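Long-range contact in cystalysin (Treponema denticola, PDB 1C7O), which belongs to the class I and II aminotransferase family of pyridoxal-phosphate-dependent enzymes and is built as a dimer of two chains: residues Q328-R333 / E368-A373. Residues are numbered along the deposited sequence; the frame is centred on the assembly and turned at random.
Sequences QWIDFR and ERINLA. With PPG ((2E,3E)-4-(2-aminoethoxy)-2-[({3-hydroxy-2-methyl-5-[(phosphonooxy)methyl]pyridin-4-yl}methyl)imino]but-3-enoic acid), chain I.
Gln328 and Ile370 face each other as an antiparallel hydrogen-bonded pair, and Ile330 and Glu368 form a second. Between them Trp329 and Arg369 make the non-hydrogen-bonded pair. Four backbone bonds join the strands. The bond from Ile330 N to Glu368 O measures 2.8 Å and is nearly straight, 169° at the hydrogen. The CA of Arg369 also directs its hydrogen at Gln328 O. The short strand segments are twisted, at 142° between their directions.

Trp329 and Arg369 lie on one face of the sheet. CB of Arg369 meets the edge of the indole at CZ3, 4.1 Å away. The arginine chain starts with CG anti to the backbone N (chi1 -158°) and bends at chi3, carrying the guanidinium away from the strand pair to PPG. NH1 of Arg369 reaches O3B of PPG at 2.7 Å, and NH2 of Arg369 reaches O2B of PPG at 2.8 Å. The carboxylate carbon of PPG lies in the guanidinium plane. An arginine paired end-on with the ligand carboxylate is a feature of this aminotransferase family, and through it strand 367-371 lines the PPG pocket. Asn175 and the backbone oxygen of Ser37 also accept from this guanidinium, which should limit its rotation. Trp329 NE1 is bonded to the hydroxyl of Tyr149.

Gln328, Ile330, Glu368 and Ile370 occupy the other face. CB of Gln328 packs on CG2 of Ile370 (3.4 Å), which also receives CD1 of Ile330 (3.7 Å). Leu372 CD2 touches the amide oxygen of Gln328, whose NE2 bonds to Pro320 O. Farther along, Glu368 CG lies against CD1 and CE1 of Phe332.

Strand 367-371 is the middle of a three-stranded antiparallel sheet, between 327-331 and 355-356. Helix 289-313 packs on Gln328, Ile330 and Leu372, while helix 339-350 covers Phe332 and Glu368.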
loop_
_atom_site.group_PDB
_atom_site.type_symbol
_atom_site.label_atom_id
_atom_site.label_comp_id
_atom_site.label_asym_id
_atom_site.label_seq_id
_atom_site.Cartn_x
_atom_site.Cartn_y
_atom_site.Cartn_z
ATOM N N GLN A 328 -10.204 24.391 -8.493
ATOM C CA GLN A 328 -10.168 25.798 -8.875
ATOM C C GLN A 328 -9.543 26.688 -7.806
ATOM O O GLN A 328 -9.885 26.590 -6.626
ATOM C CB GLN A 328 -11.585 26.264 -9.204
ATOM C CG GLN A 328 -11.708 27.735 -9.542
ATOM C CD GLN A 328 -12.999 28.044 -10.273
ATOM O OE1 GLN A 328 -14.046 27.461 -9.981
ATOM N NE2 GLN A 328 -12.936 28.970 -11.223
ATOM N N TRP A 329 -8.637 27.565 -8.246
ATOM C CA TRP A 329 -7.884 28.493 -7.388
ATOM C C TRP A 329 -8.631 29.831 -7.269
ATOM O O TRP A 329 -8.684 30.601 -8.230
ATOM C CB TRP A 329 -6.498 28.708 -8.018
ATOM C CG TRP A 329 -5.393 29.230 -7.113
ATOM C CD1 TRP A 329 -4.515 30.234 -7.407
ATOM C CD2 TRP A 329 -5.010 28.733 -5.818
ATOM N NE1 TRP A 329 -3.611 30.393 -6.385
ATOM C CE2 TRP A 329 -3.889 29.488 -5.398
ATOM C CE3 TRP A 329 -5.499 27.724 -4.977
ATOM C CZ2 TRP A 329 -3.249 29.267 -4.171
ATOM C CZ3 TRP A 329 -4.860 27.502 -3.750
ATOM C CH2 TRP A 329 -3.747 28.274 -3.363
ATOM N N ILE A 330 -9.195 30.104 -6.091
ATOM C CA ILE A 330 -9.955 31.333 -5.859
ATOM C C ILE A 330 -9.176 32.358 -5.031
ATOM O O ILE A 330 -8.627 32.026 -3.980
ATOM C CB ILE A 330 -11.295 31.031 -5.131
ATOM C CG1 ILE A 330 -11.999 29.838 -5.789
ATOM C CG2 ILE A 330 -12.209 32.254 -5.183
ATOM C CD1 ILE A 330 -13.229 29.360 -5.043
ATOM N N ASP A 331 -9.165 33.607 -5.499
ATOM C CA ASP A 331 -8.446 34.698 -4.842
ATOM C C ASP A 331 -9.312 35.587 -3.934
ATOM O O ASP A 331 -10.030 36.472 -4.407
ATOM C CB ASP A 331 -7.742 35.543 -5.920
ATOM C CG ASP A 331 -7.011 36.760 -5.351
ATOM O OD1 ASP A 331 -6.696 36.785 -4.138
ATOM O OD2 ASP A 331 -6.739 37.695 -6.143
ATOM N N PHE A 332 -9.219 35.348 -2.626
ATOM C CA PHE A 332 -9.974 36.112 -1.632
ATOM C C PHE A 332 -9.119 37.213 -1.001
ATOM O O PHE A 332 -9.419 37.687 0.099
ATOM C CB PHE A 332 -10.475 35.201 -0.502
ATOM C CG PHE A 332 -11.627 34.315 -0.883
ATOM C CD1 PHE A 332 -11.412 33.102 -1.524
ATOM C CD2 PHE A 332 -12.930 34.675 -0.563
ATOM C CE1 PHE A 332 -12.477 32.261 -1.831
ATOM C CE2 PHE A 332 -13.996 33.840 -0.868
ATOM C CZ PHE A 332 -13.769 32.632 -1.502
ATOM N N ARG A 333 -8.058 37.623 -1.687
ATOM C CA ARG A 333 -7.179 38.651 -1.142
ATOM C C ARG A 333 -7.869 39.984 -0.821
ATOM O O ARG A 333 -7.617 40.588 0.226
ATOM C CB ARG A 333 -5.988 38.870 -2.085
ATOM C CG ARG A 333 -4.898 37.796 -1.927
ATOM C CD ARG A 333 -3.715 37.996 -2.870
ATOM N NE ARG A 333 -4.098 37.850 -4.271
ATOM C CZ ARG A 333 -3.239 37.872 -5.285
ATOM N NH1 ARG A 333 -1.946 38.030 -5.047
ATOM N NH2 ARG A 333 -3.668 37.741 -6.534
ATOM N N GLU A 368 -8.099 30.145 -1.955
ATOM C CA GLU A 368 -8.865 28.988 -1.502
ATOM C C GLU A 368 -8.975 28.037 -2.693
ATOM O O GLU A 368 -9.142 28.483 -3.831
ATOM C CB GLU A 368 -10.277 29.403 -1.070
ATOM C CG GLU A 368 -10.350 30.404 0.066
ATOM C CD GLU A 368 -9.929 29.823 1.398
ATOM O OE1 GLU A 368 -10.025 30.544 2.414
ATOM O OE2 GLU A 368 -9.500 28.648 1.438
ATOM N N ARG A 369 -8.873 26.734 -2.442
ATOM C CA ARG A 369 -8.994 25.758 -3.520
ATOM C C ARG A 369 -10.325 25.023 -3.374
ATOM O O ARG A 369 -10.573 24.361 -2.371
ATOM C CB ARG A 369 -7.844 24.750 -3.479
ATOM C CG ARG A 369 -7.594 24.071 -4.820
ATOM C CD ARG A 369 -6.710 22.865 -4.671
ATOM N NE ARG A 369 -7.397 21.814 -3.938
ATOM C CZ ARG A 369 -6.831 20.671 -3.572
ATOM N NH1 ARG A 369 -5.562 20.440 -3.878
ATOM N NH2 ARG A 369 -7.537 19.764 -2.903
ATOM N N ILE A 370 -11.182 25.147 -4.378
ATOM C CA ILE A 370 -12.485 24.506 -4.346
ATOM C C ILE A 370 -12.530 23.263 -5.231
ATOM O O ILE A 370 -12.073 23.287 -6.377
ATOM C CB ILE A 370 -13.578 25.489 -4.806
ATOM C CG1 ILE A 370 -14.963 24.871 -4.615
ATOM C CG2 ILE A 370 -13.357 25.855 -6.273
ATOM C CD1 ILE A 370 -16.104 25.821 -4.964
ATOM N N ASN A 371 -13.073 22.178 -4.683
ATOM C CA ASN A 371 -13.196 20.923 -5.424
ATOM C C ASN A 371 -14.466 20.971 -6.261
ATOM O O ASN A 371 -15.568 20.967 -5.718
ATOM C CB ASN A 371 -13.274 19.735 -4.470
ATOM C CG ASN A 371 -13.225 18.416 -5.197
ATOM O OD1 ASN A 371 -13.811 18.269 -6.270
ATOM N ND2 ASN A 371 -12.531 17.440 -4.617
ATOM N N LEU A 372 -14.302 20.996 -7.580
ATOM C CA LEU A 372 -15.424 21.078 -8.519
ATOM C C LEU A 372 -16.061 19.737 -8.875
ATOM O O LEU A 372 -17.072 19.708 -9.582
ATOM C CB LEU A 372 -14.964 21.778 -9.810
ATOM C CG LEU A 372 -14.311 23.158 -9.642
ATOM C CD1 LEU A 372 -13.567 23.552 -10.897
ATOM C CD2 LEU A 372 -15.367 24.180 -9.303
ATOM N N ALA A 373 -15.480 18.638 -8.389
ATOM C CA ALA A 373 -15.995 17.300 -8.690
ATOM C C ALA A 373 -17.180 16.929 -7.811
ATOM O O ALA A 373 -17.068 16.110 -6.893
ATOM C CB ALA A 373 -14.889 16.261 -8.543
HETATM N N1 PPG I . 0.093 14.395 -6.596
HETATM C C2 PPG I . -0.666 15.539 -6.806
HETATM C C2A PPG I . -0.014 16.601 -7.628
HETATM C C3 PPG I . -2.020 15.561 -6.237
HETATM O O3 PPG I . -2.684 16.746 -6.487
HETATM C C4 PPG I . -2.512 14.460 -5.517
HETATM C C4A PPG I . -3.852 14.617 -4.791
HETATM C C5 PPG I . -1.587 13.270 -5.350
HETATM C C6 PPG I . -0.315 13.308 -5.911
HETATM C C5A PPG I . -2.001 12.014 -4.486
HETATM O OP4 PPG I . -1.646 10.779 -5.137
HETATM P P PPG I . -1.760 9.380 -4.335
HETATM O OP1 PPG I . -0.749 9.455 -3.254
HETATM O OP2 PPG I . -1.475 8.269 -5.360
HETATM O OP3 PPG I . -3.165 9.284 -3.873
HETATM N N4A PPG I . -3.685 15.247 -3.501
HETATM C CAI PPG I . -4.891 15.577 -2.721
HETATM C CBC PPG I . -5.355 17.003 -2.691
HETATM O O2B PPG I . -6.465 17.398 -1.937
HETATM O O3B PPG I . -4.714 17.896 -3.394
HETATM C CBI PPG I . -5.641 14.536 -2.074
HETATM C CGI PPG I . -5.598 14.374 -0.663
HETATM O OET PPG I . -4.383 13.995 0.043
HETATM C CEI PPG I . -4.812 13.662 1.445
HETATM C CFI PPG I . -5.742 12.428 1.430
HETATM N NI PPG I . -6.246 12.102 2.727
#